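PDB 5ZKX: envelope glycoprotein from Bourbon virus, which probably drives fusion of the viral envelope with host-cell membranes as a trimeric gp64-family glycoprotein, captured here in its postfusion form. Local coordinates for residues G47-W52 / K83-E88; V110-D115 / C137-R142; G144-H149 / W424-N429; Q162-I165 / T171-A174; E180-D185 / S189-P194. All coordinates share one frame; numbering follows the deposited sequence.

Contact 1 of 5, residues G47-W52 / K83-E88; sequences GYRAYW and KTWGQE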
# COMPACT_ATOMS: atom_id res chain seq x y z
N GLY A 47 -22.94 17.24 11.32
CA GLY A 47 -23.64 18.42 10.84
C GLY A 47 -22.85 19.67 11.13
O GLY A 47 -22.30 19.84 12.22
N TYR A 48 -22.78 20.55 10.14
CA TYR A 48 -22.13 21.84 10.32
C TYR A 48 -23.11 22.96 9.98
O TYR A 48 -24.08 22.77 9.24
CB TYR A 48 -20.87 21.97 9.46
CG TYR A 48 -21.09 22.03 7.97
CD1 TYR A 48 -21.24 23.25 7.33
CD2 TYR A 48 -21.10 20.88 7.20
CE1 TYR A 48 -21.43 23.32 5.96
CE2 TYR A 48 -21.29 20.93 5.83
CZ TYR A 48 -21.45 22.15 5.22
OH TYR A 48 -21.64 22.22 3.86
N ARG A 49 -22.85 24.13 10.56
CA ARG A 49 -23.65 25.31 10.30
C ARG A 49 -22.85 26.54 10.70
O ARG A 49 -22.18 26.54 11.73
CB ARG A 49 -24.98 25.28 11.05
CG ARG A 49 -25.79 26.57 10.92
CD ARG A 49 -27.15 26.44 11.56
NE ARG A 49 -27.08 26.12 12.98
CZ ARG A 49 -28.09 25.65 13.68
NH1 ARG A 49 -29.26 25.43 13.09
NH2 ARG A 49 -27.95 25.38 14.98
N ALA A 50 -22.92 27.58 9.87
CA ALA A 50 -22.30 28.86 10.17
C ALA A 50 -23.04 29.94 9.40
O ALA A 50 -23.86 29.66 8.52
CB ALA A 50 -20.81 28.86 9.82
N TYR A 51 -22.75 31.19 9.74
CA TYR A 51 -23.31 32.31 9.01
C TYR A 51 -22.27 33.40 8.84
O TYR A 51 -21.47 33.67 9.74
CB TYR A 51 -24.58 32.86 9.70
CG TYR A 51 -24.38 33.50 11.07
CD1 TYR A 51 -24.01 34.83 11.19
CD2 TYR A 51 -24.60 32.78 12.23
CE1 TYR A 51 -23.84 35.42 12.43
CE2 TYR A 51 -24.44 33.36 13.48
CZ TYR A 51 -24.06 34.68 13.57
OH TYR A 51 -23.89 35.27 14.80
N TRP A 52 -22.28 34.02 7.67
CA TRP A 52 -21.48 35.20 7.40
C TRP A 52 -22.33 36.44 7.64
O TRP A 52 -23.43 36.56 7.09
CB TRP A 52 -20.96 35.18 5.96
CG TRP A 52 -20.50 36.50 5.46
CD1 TRP A 52 -21.21 37.38 4.69
CD2 TRP A 52 -19.22 37.10 5.69
NE1 TRP A 52 -20.44 38.49 4.43
CE2 TRP A 52 -19.22 38.34 5.03
CE3 TRP A 52 -18.08 36.70 6.39
CZ2 TRP A 52 -18.12 39.19 5.05
CZ3 TRP A 52 -16.99 37.55 6.41
CH2 TRP A 52 -17.02 38.78 5.74
N LYS A 83 -29.97 15.37 15.40
CA LYS A 83 -30.75 14.14 15.26
C LYS A 83 -31.83 14.30 14.20
O LYS A 83 -32.02 13.42 13.35
CB LYS A 83 -31.37 13.75 16.59
CG LYS A 83 -30.37 13.22 17.60
CD LYS A 83 -30.98 13.12 18.99
CE LYS A 83 -29.94 12.66 20.00
NZ LYS A 83 -30.34 11.37 20.63
N THR A 84 -32.57 15.41 14.24
CA THR A 84 -33.60 15.64 13.24
C THR A 84 -33.01 16.01 11.89
O THR A 84 -33.67 15.79 10.86
CB THR A 84 -34.58 16.72 13.71
OG1 THR A 84 -35.78 16.64 12.93
CG2 THR A 84 -33.99 18.10 13.57
N TRP A 85 -31.79 16.54 11.86
CA TRP A 85 -31.12 16.78 10.58
C TRP A 85 -30.80 15.47 9.89
O TRP A 85 -31.15 15.26 8.72
CB TRP A 85 -29.84 17.59 10.80
CG TRP A 85 -30.06 19.04 11.10
CD1 TRP A 85 -31.22 19.64 11.48
CD2 TRP A 85 -29.07 20.08 11.06
NE1 TRP A 85 -31.02 20.98 11.68
CE2 TRP A 85 -29.71 21.28 11.43
CE3 TRP A 85 -27.71 20.11 10.75
CZ2 TRP A 85 -29.03 22.49 11.49
CZ3 TRP A 85 -27.04 21.31 10.81
CH2 TRP A 85 -27.70 22.49 11.18
N GLY A 86 -30.12 14.56 10.59
CA GLY A 86 -29.78 13.28 9.99
C GLY A 86 -31.00 12.45 9.65
O GLY A 86 -31.03 11.78 8.62
N GLN A 87 -32.03 12.51 10.50
CA GLN A 87 -33.25 11.77 10.23
C GLN A 87 -33.98 12.32 9.01
O GLN A 87 -34.58 11.56 8.24
CB GLN A 87 -34.16 11.81 11.46
CG GLN A 87 -35.45 11.03 11.31
CD GLN A 87 -36.45 11.36 12.39
OE1 GLN A 87 -36.12 12.04 13.37
NE2 GLN A 87 -37.69 10.90 12.22
N GLU A 88 -33.95 13.64 8.82
CA GLU A 88 -34.58 14.26 7.66
C GLU A 88 -33.62 14.50 6.51
O GLU A 88 -34.07 14.83 5.41
CB GLU A 88 -35.21 15.60 8.07
CG GLU A 88 -36.31 15.48 9.12
CD GLU A 88 -36.97 16.81 9.43
OE1 GLU A 88 -36.67 17.80 8.73
OE2 GLU A 88 -37.78 16.86 10.38
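Two first torsions set up the meeting of Arg49 and Trp85: the arginine CG lies anti to the backbone N (chi1 174°), which sends its chain out from strand 47-52, while the tryptophan CG lies beside its own N (chi1 -74°) and directs the indole from helix 83-88 toward the strand. The arrangement is a helix packed beside a beta sheet, with an axis separation of 10.1 Å bridged by one large aromatic side chain. The far end of the indole's six-membered ring does the touching. Arg49 NH1 is 3.4 Å from Trp85 CZ2, and Arg49 CB comes to 3.9 Å from Trp85 CH2 in the plane of the ring. Guanidinium and indole planes stand 89° apart, and Trp85 CH2 lies over one face of the guanidinium. This orientation differs from a cation-pi stack, in which the charged group would lie over the ring face.

The charged end of Arg49 is fixed by other partners. NE donates to Lys75 O, and NH1 forms a salt bridge with Glu81 OE2 and a hydrogen bond with Tyr92 O, so three partners hold the guanidinium. A bend at chi3 turns the arginine tip after an otherwise extended chain.

All four touching residues are buried, and no hydrogen bond crosses between the segments. Gly47, at the start of segment 47-52, has no side chain, and its CA lies 4.4 Å from Trp85 CE3. Tyr48 O lies at the same indole edge, near its plane, 3.7 Å from Trp85 CZ3.

Contact 2 of 5, residues V110-D115 / C137-R142; sequences VDWKMD and CNLSWR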
# COMPACT_ATOMS: atom_id res chain seq x y z
N VAL A 110 -31.05 39.24 15.66
CA VAL A 110 -32.45 38.92 15.91
C VAL A 110 -32.64 37.69 16.79
O VAL A 110 -33.68 37.59 17.47
CB VAL A 110 -33.20 38.76 14.56
CG1 VAL A 110 -34.38 37.80 14.65
CG2 VAL A 110 -33.66 40.12 14.05
N ASP A 111 -31.65 36.80 16.90
CA ASP A 111 -31.83 35.45 17.44
C ASP A 111 -32.83 34.68 16.57
O ASP A 111 -33.95 34.33 16.97
CB ASP A 111 -32.26 35.49 18.91
CG ASP A 111 -32.21 34.13 19.58
OD1 ASP A 111 -31.11 33.56 19.67
OD2 ASP A 111 -33.28 33.65 20.01
N TRP A 112 -32.38 34.44 15.34
CA TRP A 112 -33.25 34.17 14.20
C TRP A 112 -34.13 32.94 14.36
O TRP A 112 -35.12 32.81 13.62
CB TRP A 112 -32.42 34.04 12.93
CG TRP A 112 -31.52 35.21 12.67
CD1 TRP A 112 -31.82 36.34 11.98
CD2 TRP A 112 -30.17 35.36 13.12
NE1 TRP A 112 -30.74 37.18 11.96
CE2 TRP A 112 -29.71 36.61 12.65
CE3 TRP A 112 -29.30 34.56 13.86
CZ2 TRP A 112 -28.42 37.07 12.90
CZ3 TRP A 112 -28.02 35.02 14.11
CH2 TRP A 112 -27.59 36.27 13.64
N LYS A 113 -33.81 32.02 15.28
CA LYS A 113 -34.63 30.83 15.51
C LYS A 113 -34.77 30.01 14.22
O LYS A 113 -35.83 29.96 13.59
CB LYS A 113 -36.01 31.21 16.07
CG LYS A 113 -36.20 30.87 17.54
CD LYS A 113 -35.07 31.44 18.39
CE LYS A 113 -35.33 31.19 19.87
NZ LYS A 113 -36.57 31.86 20.33
N MET A 114 -33.65 29.41 13.83
CA MET A 114 -33.45 28.75 12.54
C MET A 114 -34.69 28.01 12.06
O MET A 114 -35.15 27.06 12.69
CB MET A 114 -32.29 27.77 12.65
CG MET A 114 -31.28 28.11 13.72
SD MET A 114 -30.28 29.51 13.20
CE MET A 114 -29.21 29.71 14.63
N ASP A 115 -35.21 28.43 10.90
CA ASP A 115 -36.38 27.80 10.31
C ASP A 115 -36.29 27.68 8.80
O ASP A 115 -37.26 27.22 8.18
CB ASP A 115 -37.65 28.58 10.68
CG ASP A 115 -37.52 30.08 10.44
OD1 ASP A 115 -36.50 30.50 9.86
OD2 ASP A 115 -38.44 30.82 10.83
N CYS A 137 -27.17 45.62 6.33
CA CYS A 137 -27.01 44.27 6.84
C CYS A 137 -26.96 43.28 5.70
O CYS A 137 -27.78 43.35 4.77
CB CYS A 137 -28.14 43.91 7.81
SG CYS A 137 -28.01 42.23 8.50
N ASN A 138 -26.00 42.37 5.77
CA ASN A 138 -25.93 41.20 4.90
C ASN A 138 -25.72 39.97 5.77
O ASN A 138 -24.88 39.99 6.68
CB ASN A 138 -24.80 41.32 3.87
CG ASN A 138 -25.14 42.24 2.72
OD1 ASN A 138 -25.86 41.86 1.79
ND2 ASN A 138 -24.63 43.46 2.78
N LEU A 139 -26.46 38.91 5.48
CA LEU A 139 -26.41 37.68 6.26
C LEU A 139 -26.59 36.50 5.32
O LEU A 139 -27.58 36.43 4.59
CB LEU A 139 -27.49 37.68 7.34
CG LEU A 139 -27.43 36.61 8.43
CD1 LEU A 139 -26.20 36.81 9.30
CD2 LEU A 139 -28.69 36.64 9.28
N SER A 140 -25.62 35.57 5.33
CA SER A 140 -25.65 34.38 4.49
C SER A 140 -25.28 33.16 5.32
O SER A 140 -24.35 33.21 6.13
CB SER A 140 -24.67 34.52 3.32
OG SER A 140 -25.00 33.62 2.27
N TRP A 141 -26.01 32.07 5.12
CA TRP A 141 -25.89 30.87 5.94
C TRP A 141 -25.31 29.71 5.15
O TRP A 141 -25.43 29.64 3.92
CB TRP A 141 -27.25 30.46 6.52
CG TRP A 141 -27.76 31.39 7.57
CD1 TRP A 141 -28.41 32.58 7.36
CD2 TRP A 141 -27.68 31.22 8.99
NE1 TRP A 141 -28.73 33.16 8.56
CE2 TRP A 141 -28.29 32.35 9.58
CE3 TRP A 141 -27.14 30.23 9.81
CZ2 TRP A 141 -28.39 32.50 10.96
CZ3 TRP A 141 -27.24 30.39 11.19
CH2 TRP A 141 -27.85 31.52 11.74
N ARG A 142 -24.68 28.79 5.87
CA ARG A 142 -24.20 27.53 5.32
C ARG A 142 -24.56 26.42 6.29
O ARG A 142 -24.61 26.62 7.50
CB ARG A 142 -22.68 27.56 5.07
CG ARG A 142 -21.83 27.37 6.32
CD ARG A 142 -20.36 27.64 6.04
NE ARG A 142 -19.86 26.90 4.89
CZ ARG A 142 -19.07 25.84 4.96
NH1 ARG A 142 -18.68 25.39 6.15
NH2 ARG A 142 -18.67 25.23 3.86
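Trp112 and Leu139 have CA atoms 11.1 Å apart, and Met114 and Trp141 10.3 Å, so the irregular backbone of 110-115 stands well off strand 137-142 and side chains span the gap. The two tryptophans make the main bridge. Trp141 presents the edge of its six-membered ring to a face of Trp112, with planes at 86° and CZ2 of Trp141 3.7 Å from CE3 of Trp112. The centroids, 5.5 Å apart, are offset, so the edge points toward the rim of the face. Leu139 CG is anti to its backbone N (chi1 -168°), and its CD2 methyl packs against the five-membered ring of Trp112, 3.4 Å from its NE1. That NE1 has its hydrogen-bond acceptor in Ile107 O, which helps to hold the rotation of the ring. Met114, bent at chi2, brings its SD to 3.5 Å from Trp141 CH2; the sulfur sits 43° off the ring normal. Tyr51 of strand 44-58 meets both indoles, and the Cys108-Cys137 disulfide ties the preceding part of the loop to the same strand. The whole is a loop laid over a beta sheet through an offset T-shaped tryptophan pair and an oblique Met-aromatic contact.

Contact 3 of 5, residues G144-H149 / W424-N429; sequences GVTNTH and WTFVAN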
# COMPACT_ATOMS: atom_id res chain seq x y z
N GLY A 144 -24.77 21.71 6.46
CA GLY A 144 -24.68 20.41 5.83
C GLY A 144 -24.83 19.32 6.86
O GLY A 144 -24.66 19.55 8.06
N VAL A 145 -25.16 18.12 6.38
CA VAL A 145 -25.38 16.97 7.24
C VAL A 145 -25.06 15.71 6.45
O VAL A 145 -25.15 15.69 5.22
CB VAL A 145 -26.82 16.94 7.80
CG1 VAL A 145 -27.81 16.52 6.72
CG2 VAL A 145 -26.92 16.03 9.02
N THR A 146 -24.65 14.66 7.17
CA THR A 146 -24.40 13.37 6.54
C THR A 146 -24.57 12.25 7.56
O THR A 146 -24.30 12.42 8.75
CB THR A 146 -23.00 13.31 5.91
OG1 THR A 146 -22.94 12.21 4.99
CG2 THR A 146 -21.91 13.14 6.97
N ASN A 147 -25.07 11.11 7.07
CA ASN A 147 -25.20 9.88 7.84
C ASN A 147 -24.19 8.87 7.30
O ASN A 147 -24.31 8.44 6.15
CB ASN A 147 -26.61 9.30 7.75
CG ASN A 147 -27.64 10.13 8.48
OD1 ASN A 147 -27.66 10.16 9.72
ND2 ASN A 147 -28.51 10.80 7.73
N THR A 148 -23.21 8.50 8.13
CA THR A 148 -22.17 7.56 7.72
C THR A 148 -22.00 6.49 8.78
O THR A 148 -22.64 6.50 9.83
CB THR A 148 -20.83 8.27 7.46
OG1 THR A 148 -20.30 8.77 8.69
CG2 THR A 148 -20.99 9.41 6.47
N HIS A 149 -21.10 5.55 8.49
CA HIS A 149 -20.72 4.49 9.41
C HIS A 149 -19.35 4.82 9.98
O HIS A 149 -18.41 5.10 9.23
CB HIS A 149 -20.70 3.14 8.70
CG HIS A 149 -19.85 2.10 9.36
ND1 HIS A 149 -20.33 1.25 10.33
CD2 HIS A 149 -18.55 1.77 9.19
CE1 HIS A 149 -19.36 0.44 10.73
NE2 HIS A 149 -18.27 0.74 10.05
N TRP A 424 -14.94 11.99 7.69
CA TRP A 424 -13.84 12.95 7.61
C TRP A 424 -13.65 13.49 6.20
O TRP A 424 -13.07 14.57 6.04
CB TRP A 424 -12.55 12.30 8.11
CG TRP A 424 -12.70 11.68 9.47
CD1 TRP A 424 -12.35 10.42 9.84
CD2 TRP A 424 -13.24 12.31 10.64
NE1 TRP A 424 -12.64 10.22 11.17
CE2 TRP A 424 -13.19 11.36 11.68
CE3 TRP A 424 -13.77 13.58 10.91
CZ2 TRP A 424 -13.64 11.64 12.97
CZ3 TRP A 424 -14.21 13.85 12.19
CH2 TRP A 424 -14.14 12.89 13.20
N THR A 425 -14.11 12.77 5.18
CA THR A 425 -14.12 13.32 3.84
C THR A 425 -15.21 14.37 3.69
O THR A 425 -15.03 15.39 3.02
CB THR A 425 -14.29 12.20 2.81
OG1 THR A 425 -13.24 11.24 3.00
CG2 THR A 425 -14.22 12.75 1.40
N PHE A 426 -16.36 14.14 4.33
CA PHE A 426 -17.41 15.15 4.39
C PHE A 426 -16.90 16.41 5.07
O PHE A 426 -17.14 17.53 4.59
CB PHE A 426 -18.62 14.59 5.13
CG PHE A 426 -19.73 15.58 5.33
CD1 PHE A 426 -20.65 15.83 4.32
CD2 PHE A 426 -19.87 16.26 6.53
CE1 PHE A 426 -21.68 16.73 4.51
CE2 PHE A 426 -20.89 17.17 6.72
CZ PHE A 426 -21.79 17.41 5.70
N VAL A 427 -16.19 16.26 6.19
CA VAL A 427 -15.66 17.41 6.91
C VAL A 427 -14.64 18.15 6.05
O VAL A 427 -14.69 19.38 5.93
CB VAL A 427 -15.05 16.96 8.25
CG1 VAL A 427 -14.13 18.03 8.81
CG2 VAL A 427 -16.16 16.64 9.25
N ALA A 428 -13.72 17.42 5.43
CA ALA A 428 -12.66 18.06 4.66
C ALA A 428 -13.22 18.80 3.46
O ALA A 428 -12.72 19.88 3.10
CB ALA A 428 -11.62 17.03 4.23
N ASN A 429 -14.25 18.25 2.82
CA ASN A 429 -14.85 18.91 1.67
C ASN A 429 -15.60 20.17 2.08
O ASN A 429 -15.54 21.19 1.39
CB ASN A 429 -15.79 17.95 0.94
CG ASN A 429 -15.04 16.79 0.29
OD1 ASN A 429 -13.87 16.91 -0.05
ND2 ASN A 429 -15.73 15.68 0.11
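Thr146 and Phe426 reach toward each other from opposite directions, and the threonine methyl settles over a face of the phenyl ring. CG2 lies 3.8 Å from the centroid of the Phe426 ring and only 19° off its normal, the geometry of a CH-pi contact. Thr146 CB adds to this, 3.8 Å from Phe426 CD1. The leading atom of the ring, CZ, reaches the strand backbone: it is 3.5 Å from Val145 N, approached obliquely, and 3.8 Å from Gly144 C, which lies near the ring plane. Gly144 has no side chain, and the CZ end of the ring comes close to its main chain.

With OG1 of Thr146 anti to the backbone N (chi1 -163°), the methyl rather than the hydroxyl is directed at the ring. This is helix-on-sheet packing: helix 424-429 runs nearly antiparallel to strand 144-148, at 164° and an axis distance of 9.7 Å, and Phe426 is the one residue of the helical segment that bridges the gap.

The next shell lies on both sides. Thr146 and Gly144 are hydrogen-bonded through their backbones to Ile46 and Tyr48 of strand 44-58, which fixes the strand within the sheet, with Thr146 directed at the helix. On the helix, Thr425 OG1 bonds to Glu421 O and Ser419 O near its start, while Val427 packs on Phe188 and Tyr190 of strand 188-192, which probably helps to place the turn that carries Phe426.

Contact 4 of 5, residues Q162-I165 / T171-A174; sequences QAVI and TTRA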
# COMPACT_ATOMS: atom_id res chain seq x y z
N GLN A 162 -9.79 0.46 25.61
CA GLN A 162 -10.88 1.43 25.58
C GLN A 162 -11.28 1.75 24.14
O GLN A 162 -10.42 1.87 23.26
CB GLN A 162 -10.49 2.72 26.28
CG GLN A 162 -9.93 2.53 27.68
CD GLN A 162 -8.72 3.41 27.93
OE1 GLN A 162 -8.09 3.90 27.00
NE2 GLN A 162 -8.39 3.60 29.21
N ALA A 163 -12.58 1.90 23.92
CA ALA A 163 -13.11 2.30 22.63
C ALA A 163 -12.92 3.80 22.43
O ALA A 163 -13.22 4.60 23.33
CB ALA A 163 -14.59 1.94 22.53
N VAL A 164 -12.42 4.19 21.26
CA VAL A 164 -12.14 5.59 20.95
C VAL A 164 -12.45 5.86 19.48
O VAL A 164 -12.52 4.95 18.65
CB VAL A 164 -10.67 5.98 21.24
CG1 VAL A 164 -10.39 5.97 22.73
CG2 VAL A 164 -9.71 5.06 20.49
N ILE A 165 -12.62 7.14 19.17
CA ILE A 165 -12.67 7.62 17.80
C ILE A 165 -11.35 8.31 17.50
O ILE A 165 -10.89 9.15 18.28
CB ILE A 165 -13.86 8.57 17.57
CG1 ILE A 165 -15.15 7.94 18.09
CG2 ILE A 165 -13.98 8.92 16.09
CD1 ILE A 165 -16.24 8.94 18.41
N THR A 171 -5.37 12.81 17.02
CA THR A 171 -5.99 12.92 18.33
C THR A 171 -7.09 11.87 18.50
O THR A 171 -7.77 11.50 17.54
CB THR A 171 -6.54 14.34 18.53
OG1 THR A 171 -5.46 15.20 18.93
CG2 THR A 171 -7.63 14.39 19.59
N THR A 172 -7.24 11.38 19.72
CA THR A 172 -8.22 10.35 20.05
C THR A 172 -9.29 10.94 20.97
O THR A 172 -8.99 11.78 21.82
CB THR A 172 -7.53 9.15 20.70
OG1 THR A 172 -7.67 8.00 19.85
CG2 THR A 172 -8.10 8.84 22.08
N ARG A 173 -10.53 10.51 20.77
CA ARG A 173 -11.65 10.95 21.59
C ARG A 173 -12.38 9.73 22.12
O ARG A 173 -12.83 8.89 21.34
CB ARG A 173 -12.61 11.84 20.79
CG ARG A 173 -13.93 12.11 21.50
CD ARG A 173 -14.65 13.30 20.89
NE ARG A 173 -14.06 14.57 21.30
CZ ARG A 173 -14.45 15.26 22.37
NH1 ARG A 173 -13.85 16.41 22.67
NH2 ARG A 173 -15.43 14.80 23.13
N ALA A 174 -12.49 9.65 23.45
CA ALA A 174 -13.14 8.50 24.07
C ALA A 174 -14.61 8.43 23.68
O ALA A 174 -15.28 9.46 23.55
CB ALA A 174 -13.00 8.59 25.59
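Ile165 and Arg173 are joined by a reciprocal pair of backbone hydrogen bonds, the only classical polar links between the two segments. Ile165 N donates to Arg173 O over 2.8 Å, with an almost straight N-H...O angle of 175°, although the donor is tilted 20° from the carbonyl plane. In the return bond, Arg173 N reaches Ile165 O at 2.9 Å and lies in the carbonyl plane.

Weaker CA-H...O contacts use the same two acceptors. Val164 CA is 3.4 Å from Arg173 O, and Thr172 CA is equally far from Ile165 O, so each carbonyl oxygen receives one N-H and one C-H.

These bonds define an antiparallel beta hairpin. Ile165 and Arg173 form its hydrogen-bonded pair, Val164 and Ala174 the adjacent non-hydrogen-bonded pair, with CA atoms 4.4 Å apart. Strand 172-174 is an outer strand of a small three-stranded sheet, and strand 162-166 is its middle strand, with strand 153-155 on its far side.

The side-chain packing is centred on Val164. Its first torsion (chi1 -68°) places CG1 beside the backbone N and CG2 between N and the carbonyl carbon. CG1 then meets Thr172 CG2 at 3.7 Å, while CG2 lies 3.6 Å from Thr172 OG1; the two branched side chains cross at about a right angle. CG1 also touches the backbone of Ala174, 4.0 Å from its CA.

Charge is directed elsewhere: the Arg173 chain, bent at chi3, leads away from Ile165, and its guanidinium makes a cation-pi contact with Trp183.

Contact 5 of 5, residues E180-D185 / S189-P194; sequences ETFWTD and SYLYSP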
# COMPACT_ATOMS: atom_id res chain seq x y z
N GLU A 180 -24.70 7.68 23.63
CA GLU A 180 -24.72 8.51 22.41
C GLU A 180 -23.69 9.64 22.45
O GLU A 180 -24.03 10.82 22.57
CB GLU A 180 -26.12 9.06 22.17
CG GLU A 180 -26.97 8.21 21.25
CD GLU A 180 -28.14 8.97 20.67
OE1 GLU A 180 -28.67 8.55 19.63
OE2 GLU A 180 -28.52 10.00 21.26
N THR A 181 -22.42 9.25 22.40
CA THR A 181 -21.33 10.23 22.43
C THR A 181 -21.56 11.35 21.41
O THR A 181 -21.68 11.10 20.21
CB THR A 181 -19.98 9.54 22.18
OG1 THR A 181 -18.94 10.52 22.10
CG2 THR A 181 -20.01 8.74 20.91
N PHE A 182 -21.63 12.58 21.92
CA PHE A 182 -21.87 13.78 21.13
C PHE A 182 -20.81 14.82 21.48
O PHE A 182 -20.37 14.89 22.63
CB PHE A 182 -23.28 14.33 21.39
CG PHE A 182 -23.48 15.75 20.91
CD1 PHE A 182 -23.86 16.00 19.60
CD2 PHE A 182 -23.32 16.82 21.77
CE1 PHE A 182 -24.05 17.29 19.15
CE2 PHE A 182 -23.52 18.12 21.33
CZ PHE A 182 -23.88 18.35 20.02
N TRP A 183 -20.40 15.61 20.49
CA TRP A 183 -19.47 16.69 20.76
C TRP A 183 -19.52 17.71 19.62
O TRP A 183 -20.14 17.48 18.58
CB TRP A 183 -18.04 16.17 20.98
CG TRP A 183 -17.26 15.86 19.74
CD1 TRP A 183 -16.43 16.70 19.06
CD2 TRP A 183 -17.21 14.61 19.05
NE1 TRP A 183 -15.88 16.06 17.99
CE2 TRP A 183 -16.34 14.77 17.96
CE3 TRP A 183 -17.82 13.36 19.25
CZ2 TRP A 183 -16.06 13.73 17.06
CZ3 TRP A 183 -17.55 12.34 18.36
CH2 TRP A 183 -16.68 12.53 17.28
N THR A 184 -18.85 18.83 19.85
CA THR A 184 -18.90 19.99 18.97
C THR A 184 -17.49 20.54 18.79
O THR A 184 -16.74 20.67 19.76
CB THR A 184 -19.82 21.08 19.56
OG1 THR A 184 -21.19 20.75 19.29
CG2 THR A 184 -19.50 22.44 18.99
N ASP A 185 -17.14 20.86 17.55
CA ASP A 185 -15.83 21.45 17.23
C ASP A 185 -16.05 22.54 16.18
O ASP A 185 -16.19 22.24 15.00
CB ASP A 185 -14.84 20.40 16.74
CG ASP A 185 -13.40 20.87 16.80
OD1 ASP A 185 -13.16 22.10 16.85
OD2 ASP A 185 -12.49 20.01 16.81
N SER A 189 -20.77 19.48 14.45
CA SER A 189 -21.25 18.69 15.57
C SER A 189 -21.28 17.23 15.15
O SER A 189 -21.68 16.90 14.02
CB SER A 189 -22.65 19.14 16.02
OG SER A 189 -22.59 20.36 16.74
N TYR A 190 -20.84 16.35 16.04
CA TYR A 190 -20.72 14.93 15.76
C TYR A 190 -21.54 14.14 16.77
O TYR A 190 -21.43 14.37 17.98
CB TYR A 190 -19.26 14.48 15.82
CG TYR A 190 -18.31 15.34 15.01
CD1 TYR A 190 -17.94 14.99 13.73
CD2 TYR A 190 -17.78 16.51 15.55
CE1 TYR A 190 -17.07 15.76 13.00
CE2 TYR A 190 -16.91 17.29 14.83
CZ TYR A 190 -16.56 16.91 13.55
OH TYR A 190 -15.69 17.69 12.82
N LEU A 191 -22.35 13.21 16.27
CA LEU A 191 -23.14 12.32 17.10
C LEU A 191 -22.93 10.89 16.65
O LEU A 191 -23.13 10.57 15.47
CB LEU A 191 -24.62 12.68 17.04
CG LEU A 191 -25.54 11.78 17.86
CD1 LEU A 191 -25.36 12.03 19.35
CD2 LEU A 191 -26.99 11.98 17.44
N TYR A 192 -22.53 10.03 17.58
CA TYR A 192 -22.29 8.61 17.31
C TYR A 192 -23.23 7.80 18.18
O TYR A 192 -23.16 7.86 19.41
CB TYR A 192 -20.83 8.25 17.59
CG TYR A 192 -20.52 6.78 17.53
CD1 TYR A 192 -20.21 6.07 18.68
CD2 TYR A 192 -20.52 6.10 16.32
CE1 TYR A 192 -19.92 4.72 18.63
CE2 TYR A 192 -20.22 4.75 16.26
CZ TYR A 192 -19.93 4.07 17.42
OH TYR A 192 -19.63 2.73 17.39
N SER A 193 -24.11 7.03 17.54
CA SER A 193 -25.18 6.30 18.23
C SER A 193 -25.09 4.82 17.89
O SER A 193 -25.67 4.37 16.89
CB SER A 193 -26.55 6.86 17.87
OG SER A 193 -26.60 8.27 18.08
N PRO A 194 -24.39 4.03 18.70
CA PRO A 194 -24.31 2.59 18.46
C PRO A 194 -25.49 1.85 19.10
O PRO A 194 -26.14 2.33 20.02
CB PRO A 194 -23.00 2.20 19.14
CG PRO A 194 -22.91 3.15 20.29
CD PRO A 194 -23.54 4.45 19.83
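Glu180 accepts a hydrogen bond from Ser193 at the open end of this beta hairpin: Ser193 OG is 2.6 Å from Glu180 OE1 and comes from above the carboxylate plane, 51° out of it. The other oxygen, OE2, is salt-bridged to Lys83 of helix 79-88. Thr181 O receives Tyr192 N at 3.0 Å, nearly along the C=O axis, while the threonine CG2 meets the edge of the Tyr192 ring, 3.5 Å from CD1. Phe182 pairs with Leu191 without backbone hydrogen bonds, its CB 3.7 Å from Leu191 CD1. Trp183 and Tyr190 form the hydrogen-bonded pair, with Tyr190 N 2.9 Å from Trp183 O and a reciprocal bond back. The tryptophan first torsion (chi1 81°) sets the indole with one face against Tyr190: Tyr190 CB stands 3.4 Å from the centroid of the Trp183 six-membered ring, a CH-pi contact, and the two ring planes are only 18° apart but slid past each other. Thr184 OG1 donates to Ser189 OG at 2.9 Å, and Ser189 OG also bonds to Pro77 O. Asp185 CB comes up to the Tyr190 ring edge. Backbone hydrogen bonds thus set the register, side-chain hydrogen bonds add to both ends, and aromatic and CH-pi packing fills the middle.

Overall arrangement
Contacts 1, 2, 3 and 5 all build on one antiparallel sheet. Strand 44-58 is its hub, pairing with strand 134-148, which contacts 2 and 3 share, and with strand 188-192 of contact 5. Contact 1 is fully buried; the others are partly buried, and contact 4 has four exposed residues and belongs to a separate small sheet. Contacts 4 and 5 are hairpins held by backbone hydrogen bonds, joined where Ile165 packs on Trp183. The first three lack hydrogen bonds between their segments and rely on aromatic side chains. Helix 79-88 of contact 1 also meets contact 3, Trp85 on Val145, and contact 5, Lys83 on Leu191. Contacts 2 and 4 are the farthest apart, about 35 Å between centres.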